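Local coordinates for protein putative dehydratase (Mesorhizobium loti, PDB 2POZ) that is of unknown function but belongs to the mandelate racemase/muconate lactonizing enzyme family and may act as a lyase, perhaps a dehydratase, at residues 35-40 / 89-94; 8-13 / 47-52. All blocks are in the same frame, centred on the assembly; numbering follows the deposited sequence.

How the contacts relate
From the N terminus, strand 5-12 opens the antiparallel sheet of the N-terminal domain; strands 21-27 and 33-37 follow, and the chain then enters helix 45-59. Contact 2 closes this first loop by laying that helix back on residues 8-13. Contact 1 starts inside it, at 35-40, and closes beyond it, where helix 87-108 returns to the sheet edge, so the two loops cross. Helix 45-59 and helix 87-108 therefore pack on one sheet and on each other: M51 SE lies 3.5 Å from I89 CD1, while I52 reaches A37 and G92. I39 also touches A48. Both contacts border a second subunit.

Contact 1: 35-40 / 89-94; sequences GEAGIA and IFAGIS
Residues 35-40 come within 4.7 Å of helix 87-108, measured between the CA atoms of A37 and A91, and no hydrogen bond joins the two segments. A37 and A91 carry only methyl groups, which lets the two backbones come this near. The CB of A91 points at the strand and turn; A37 CB sits 3.9 Å from it and is nearer still, at 3.4 Å, to the carbonyl oxygen A91 O. Past A37 the chain turns through G38 and brings I39 back over the same methyl. With its CG1 branch anti to the carbonyl carbon (chi1 -46°), I39 lays CG1 3.6 Å from A91 CB, and CD1 follows at 3.9 Å. A91 CB thus meets A37 CB and the longer branch of I39, and its third neighbour is the backbone N of G38. One turn on, S94 folds its hydroxyl back along the helix, OG giving a 2.6 Å hydrogen bond to F90 O. The same oxygen accepts S94 N from the opposite face of its carbonyl plane, so two donors grip it; S94 OG also takes a weak bond from G285 N. Outside the segments, E36 turns from the helix to bond S311 and the backbone N of I314, while its own backbone N is held by Q98 of helix 87-108. W81 of a second subunit packs on I39. Between 35-40 and 89-94 the buried contact rests methyl on methyl and on a helix carbonyl; the polar tie to this helix is made further along it, by Q98.

Contact 2: 8-13 / 47-52; sequences VNIYLL and AAAGMI
I10 and I52 share one first torsion, CG1 anti to the carbonyl carbon (chi1 -58° in I10, -62° in I52), yet they meet through different branches. I10 offers its longer arm, and CG1 lies 3.6 Å from the CG2 methyl of I52; CD1 runs on past that methyl to within 3.7 Å of the backbone C of I52. The two side chains slide by one another in opposite directions. The other branch of I10, CG2, drops beside A49, 4.1 Å from its CB and 3.8 Å from its carbonyl oxygen A49 O. A glancing touch comes from L12, whose CD2 stands 4.4 Å from A49 CB. Cutting I10 back to an alanine removes both branches and is likely to open a gap between strand and helix, leaving I52 CG2 without its partner on strand 5-12. W380 of strand 379-383 also covers A49, and V23 of strand 21-27 reaches I52. Strand and helix run antiparallel at 177°, their axes 8.7 Å apart, a close approach consistent with the small A49. The meander 5-12, 21-27, 33-37, extended by strand 379-383 and followed by helices, matches the N-terminal capping domain of the enolase superfamily, consistent with its family.

Contact 1: 35-40 / 89-94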
ATOM      1  N   GLY A  35      18.669 -23.286  33.372  1.00 12.38           N
ATOM      2  CA  GLY A  35      17.810 -22.453  32.546  1.00 12.53           C
ATOM      3  C   GLY A  35      16.381 -22.454  33.069  1.00 12.21           C
ATOM      4  O   GLY A  35      16.013 -23.329  33.851  1.00 11.41           O
ATOM      5  N   GLU A  36      15.583 -21.476  32.648  1.00 11.23           N
ATOM      6  CA  GLU A  36      14.191 -21.382  33.084  1.00 12.12           C
ATOM      7  C   GLU A  36      13.238 -21.048  31.936  1.00 11.76           C
ATOM      8  O   GLU A  36      13.512 -20.171  31.122  1.00 13.07           O
ATOM      9  CB  GLU A  36      14.053 -20.326  34.189  1.00 12.61           C
ATOM     10  CG  GLU A  36      12.666 -20.270  34.845  1.00 16.02           C
ATOM     11  CD  GLU A  36      12.632 -19.403  36.107  1.00 17.77           C
ATOM     12  OE1 GLU A  36      13.697 -19.179  36.707  1.00 17.98           O
ATOM     13  OE2 GLU A  36      11.535 -18.958  36.512  1.00 21.67           O
ATOM     14  N   ALA A  37      12.120 -21.762  31.874  1.00 12.02           N
ATOM     15  CA  ALA A  37      11.115 -21.526  30.848  1.00 12.95           C
ATOM     16  C   ALA A  37      10.165 -20.475  31.421  1.00 14.01           C
ATOM     17  O   ALA A  37       9.718 -20.590  32.562  1.00 15.56           O
ATOM     18  CB  ALA A  37      10.369 -22.822  30.540  1.00 11.08           C
ATOM     19  N   GLY A  38       9.860 -19.449  30.633  1.00 14.48           N
ATOM     20  CA  GLY A  38       8.996 -18.379  31.110  1.00 12.16           C
ATOM     21  C   GLY A  38       7.522 -18.696  31.302  1.00 12.26           C
ATOM     22  O   GLY A  38       6.680 -17.819  31.115  1.00 13.33           O
ATOM     23  N   ILE A  39       7.193 -19.930  31.672  1.00 11.59           N
ATOM     24  CA  ILE A  39       5.793 -20.292  31.886  1.00 11.41           C
ATOM     25  C   ILE A  39       5.541 -20.540  33.384  1.00 10.55           C
ATOM     26  O   ILE A  39       5.015 -21.579  33.774  1.00 12.01           O
ATOM     27  CB  ILE A  39       5.411 -21.556  31.087  1.00 10.42           C
ATOM     28  CG1 ILE A  39       5.925 -21.451  29.641  1.00 12.08           C
ATOM     29  CG2 ILE A  39       3.891 -21.734  31.096  1.00  9.33           C
ATOM     30  CD1 ILE A  39       5.240 -20.381  28.781  1.00  6.59           C
ATOM     31  N   ALA A  40       5.919 -19.573  34.212  1.00  9.84           N
ATOM     32  CA  ALA A  40       5.752 -19.672  35.663  1.00 10.90           C
ATOM     33  C   ALA A  40       4.340 -19.279  36.113  1.00 12.81           C
ATOM     34  O   ALA A  40       3.971 -19.473  37.271  1.00 13.05           O
ATOM     35  CB  ALA A  40       6.783 -18.791  36.360  1.00  8.79           C
ATOM     36  N   ILE A  89       6.561 -24.366  22.959  1.00 10.71           N
ATOM     37  CA  ILE A  89       7.746 -24.877  22.282  1.00 10.29           C
ATOM     38  C   ILE A  89       8.930 -23.934  22.519  1.00 11.63           C
ATOM     39  O   ILE A  89      10.033 -24.377  22.861  1.00 12.53           O
ATOM     40  CB  ILE A  89       7.510 -25.052  20.747  1.00 10.61           C
ATOM     41  CG1 ILE A  89       8.786 -25.565  20.072  1.00 14.26           C
ATOM     42  CG2 ILE A  89       7.118 -23.721  20.103  1.00 11.62           C
ATOM     43  CD1 ILE A  89       9.151 -26.976  20.435  1.00 16.25           C
ATOM     44  N   PHE A  90       8.711 -22.630  22.380  1.00 10.02           N
ATOM     45  CA  PHE A  90       9.821 -21.717  22.561  1.00 10.03           C
ATOM     46  C   PHE A  90      10.288 -21.494  23.985  1.00 10.10           C
ATOM     47  O   PHE A  90      11.447 -21.149  24.197  1.00  8.42           O
ATOM     48  CB  PHE A  90       9.558 -20.398  21.828  1.00  8.79           C
ATOM     49  CG  PHE A  90       9.770 -20.513  20.344  1.00  8.98           C
ATOM     50  CD1 PHE A  90       8.710 -20.389  19.454  1.00 11.05           C
ATOM     51  CD2 PHE A  90      11.017 -20.882  19.849  1.00 10.16           C
ATOM     52  CE1 PHE A  90       8.893 -20.645  18.083  1.00 11.33           C
ATOM     53  CE2 PHE A  90      11.208 -21.140  18.487  1.00  9.73           C
ATOM     54  CZ  PHE A  90      10.140 -21.022  17.607  1.00 10.73           C
ATOM     55  N   ALA A  91       9.407 -21.713  24.957  1.00 11.20           N
ATOM     56  CA  ALA A  91       9.809 -21.572  26.353  1.00 10.29           C
ATOM     57  C   ALA A  91      10.723 -22.766  26.661  1.00  9.29           C
ATOM     58  O   ALA A  91      11.684 -22.648  27.419  1.00  9.62           O
ATOM     59  CB  ALA A  91       8.591 -21.577  27.274  1.00  9.90           C
ATOM     60  N   GLY A  92      10.426 -23.913  26.056  1.00 10.39           N
ATOM     61  CA  GLY A  92      11.250 -25.095  26.268  1.00  8.87           C
ATOM     62  C   GLY A  92      12.622 -24.860  25.650  1.00  8.63           C
ATOM     63  O   GLY A  92      13.668 -25.071  26.274  1.00  7.35           O
ATOM     64  N   ILE A  93      12.621 -24.401  24.409  1.00  8.62           N
ATOM     65  CA  ILE A  93      13.872 -24.122  23.729  1.00  9.28           C
ATOM     66  C   ILE A  93      14.666 -23.047  24.473  1.00  8.44           C
ATOM     67  O   ILE A  93      15.874 -23.169  24.628  1.00 11.17           O
ATOM     68  CB  ILE A  93      13.624 -23.688  22.269  1.00  9.70           C
ATOM     69  CG1 ILE A  93      13.100 -24.897  21.479  1.00  9.62           C
ATOM     70  CG2 ILE A  93      14.930 -23.129  21.652  1.00  7.56           C
ATOM     71  CD1 ILE A  93      12.691 -24.604  20.039  1.00  8.76           C
ATOM     72  N   SER A  94      13.980 -22.014  24.960  1.00  7.87           N
ATOM     73  CA  SER A  94      14.637 -20.924  25.678  1.00  9.82           C
ATOM     74  C   SER A  94      15.349 -21.407  26.935  1.00 10.14           C
ATOM     75  O   SER A  94      16.483 -21.014  27.209  1.00 10.31           O
ATOM     76  CB  SER A  94      13.620 -19.842  26.093  1.00 11.51           C
ATOM     77  OG  SER A  94      12.969 -19.256  24.985  1.00 13.48           O
TER

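Contact 2: 8-13 / 47-52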
ATOM      1  N   VAL A   8      19.858 -34.328  31.699  1.00 14.90           N
ATOM      2  CA  VAL A   8      19.029 -33.129  31.795  1.00 13.98           C
ATOM      3  C   VAL A   8      17.923 -33.375  32.818  1.00 14.31           C
ATOM      4  O   VAL A   8      17.160 -34.331  32.692  1.00 16.46           O
ATOM      5  CB  VAL A   8      18.350 -32.775  30.434  1.00 14.03           C
ATOM      6  CG1 VAL A   8      17.487 -31.535  30.600  1.00 12.72           C
ATOM      7  CG2 VAL A   8      19.405 -32.546  29.348  1.00 14.05           C
ATOM      8  N   ASN A   9      17.849 -32.517  33.829  1.00 13.22           N
ATOM      9  CA  ASN A   9      16.821 -32.628  34.859  1.00 15.24           C
ATOM     10  C   ASN A   9      15.813 -31.502  34.677  1.00 14.04           C
ATOM     11  O   ASN A   9      16.186 -30.358  34.408  1.00 14.93           O
ATOM     12  CB  ASN A   9      17.440 -32.535  36.261  1.00 13.25           C
ATOM     13  CG  ASN A   9      18.137 -33.823  36.689  1.00 17.28           C
ATOM     14  OD1 ASN A   9      18.989 -33.807  37.572  1.00 21.58           O
ATOM     15  ND2 ASN A   9      17.765 -34.939  36.076  1.00 12.52           N
ATOM     16  N   ILE A  10      14.536 -31.838  34.830  1.00 12.39           N
ATOM     17  CA  ILE A  10      13.457 -30.874  34.685  1.00 11.94           C
ATOM     18  C   ILE A  10      12.715 -30.750  36.008  1.00 13.29           C
ATOM     19  O   ILE A  10      12.274 -31.746  36.580  1.00 11.95           O
ATOM     20  CB  ILE A  10      12.480 -31.324  33.591  1.00 12.29           C
ATOM     21  CG1 ILE A  10      13.242 -31.496  32.275  1.00 14.58           C
ATOM     22  CG2 ILE A  10      11.366 -30.293  33.427  1.00 12.71           C
ATOM     23  CD1 ILE A  10      12.586 -32.441  31.312  1.00 16.67           C
ATOM     24  N   TYR A  11      12.575 -29.515  36.474  1.00 12.83           N
ATOM     25  CA  TYR A  11      11.924 -29.228  37.745  1.00 12.36           C
ATOM     26  C   TYR A  11      10.672 -28.384  37.540  1.00 13.61           C
ATOM     27  O   TYR A  11      10.706 -27.386  36.821  1.00 14.32           O
ATOM     28  CB  TYR A  11      12.906 -28.468  38.648  1.00 13.78           C
ATOM     29  CG  TYR A  11      14.239 -29.166  38.832  1.00 14.31           C
ATOM     30  CD1 TYR A  11      14.462 -30.014  39.917  1.00 14.12           C
ATOM     31  CD2 TYR A  11      15.269 -29.010  37.896  1.00 15.49           C
ATOM     32  CE1 TYR A  11      15.679 -30.694  40.071  1.00 13.03           C
ATOM     33  CE2 TYR A  11      16.494 -29.687  38.040  1.00 15.43           C
ATOM     34  CZ  TYR A  11      16.685 -30.526  39.131  1.00 16.36           C
ATOM     35  OH  TYR A  11      17.876 -31.202  39.279  1.00 16.25           O
ATOM     36  N   LEU A  12       9.571 -28.799  38.162  1.00 12.82           N
ATOM     37  CA  LEU A  12       8.312 -28.070  38.089  1.00 13.27           C
ATOM     38  C   LEU A  12       8.022 -27.643  39.525  1.00 13.54           C
ATOM     39  O   LEU A  12       7.461 -28.394  40.308  1.00 13.30           O
ATOM     40  CB  LEU A  12       7.194 -28.970  37.555  1.00 14.30           C
ATOM     41  CG  LEU A  12       5.776 -28.394  37.498  1.00 16.56           C
ATOM     42  CD1 LEU A  12       5.761 -27.044  36.798  1.00 14.53           C
ATOM     43  CD2 LEU A  12       4.869 -29.384  36.778  1.00 14.66           C
ATOM     44  N   LEU A  13       8.428 -26.431  39.865  1.00 13.12           N
ATOM     45  CA  LEU A  13       8.246 -25.930  41.215  1.00 14.13           C
ATOM     46  C   LEU A  13       6.866 -25.427  41.588  1.00 15.20           C
ATOM     47  O   LEU A  13       6.031 -25.112  40.741  1.00 15.67           O
ATOM     48  CB  LEU A  13       9.228 -24.793  41.500  1.00 12.37           C
ATOM     49  CG  LEU A  13      10.687 -25.077  41.864  1.00 15.09           C
ATOM     50  CD1 LEU A  13      11.388 -25.771  40.720  1.00 14.48           C
ATOM     51  CD2 LEU A  13      11.377 -23.760  42.196  1.00 14.24           C
ATOM     52  N   ALA A  47       2.807 -28.285  30.727  1.00  9.44           N
ATOM     53  CA  ALA A  47       3.068 -28.386  29.297  1.00  8.88           C
ATOM     54  C   ALA A  47       4.524 -27.997  29.041  1.00  9.50           C
ATOM     55  O   ALA A  47       5.233 -28.654  28.267  1.00 10.56           O
ATOM     56  CB  ALA A  47       2.119 -27.466  28.519  1.00  4.67           C
ATOM     57  N   ALA A  48       4.972 -26.935  29.704  1.00  9.53           N
ATOM     58  CA  ALA A  48       6.348 -26.477  29.554  1.00 10.51           C
ATOM     59  C   ALA A  48       7.317 -27.558  30.052  1.00 11.47           C
ATOM     60  O   ALA A  48       8.334 -27.840  29.413  1.00 10.40           O
ATOM     61  CB  ALA A  48       6.555 -25.187  30.322  1.00  9.97           C
ATOM     62  N   ALA A  49       7.003 -28.161  31.194  1.00  9.79           N
ATOM     63  CA  ALA A  49       7.850 -29.228  31.734  1.00 10.40           C
ATOM     64  C   ALA A  49       7.910 -30.390  30.736  1.00  9.03           C
ATOM     65  O   ALA A  49       8.975 -30.950  30.482  1.00 10.98           O
ATOM     66  CB  ALA A  49       7.294 -29.721  33.072  1.00 10.58           C
ATOM     67  N   GLY A  50       6.754 -30.745  30.178  1.00  9.50           N
ATOM     68  CA  GLY A  50       6.694 -31.826  29.209  1.00  9.29           C
ATOM     69  C   GLY A  50       7.504 -31.533  27.952  1.00 12.22           C
ATOM     70  O   GLY A  50       8.151 -32.425  27.389  1.00 11.26           O
HETATM   71  N   MSE A  51       7.478 -30.278  27.511  1.00 11.79           N
HETATM   72  CA  MSE A  51       8.207 -29.884  26.309  1.00 13.24           C
HETATM   73  C   MSE A  51       9.710 -30.000  26.508  1.00 12.37           C
HETATM   74  O   MSE A  51      10.413 -30.502  25.642  1.00 11.76           O
HETATM   75  CB  MSE A  51       7.865 -28.453  25.898  1.00 14.76           C
HETATM   76  CG  MSE A  51       8.563 -28.012  24.610  1.00 20.35           C
HETATM   77 SE   MSE A  51       8.081 -29.101  23.063  1.00 30.62          SE
HETATM   78  CE  MSE A  51       9.331 -30.546  23.213  1.00 35.28           C
ATOM     79  N   ILE A  52      10.208 -29.531  27.645  1.00 12.56           N
ATOM     80  CA  ILE A  52      11.634 -29.625  27.900  1.00 11.95           C
ATOM     81  C   ILE A  52      12.041 -31.099  27.888  1.00 13.28           C
ATOM     82  O   ILE A  52      13.084 -31.457  27.343  1.00 13.59           O
ATOM     83  CB  ILE A  52      12.006 -28.977  29.238  1.00 11.05           C
ATOM     84  CG1 ILE A  52      11.664 -27.479  29.184  1.00 11.60           C
ATOM     85  CG2 ILE A  52      13.509 -29.179  29.525  1.00  8.77           C
ATOM     86  CD1 ILE A  52      11.920 -26.751  30.488  1.00 11.33           C
TER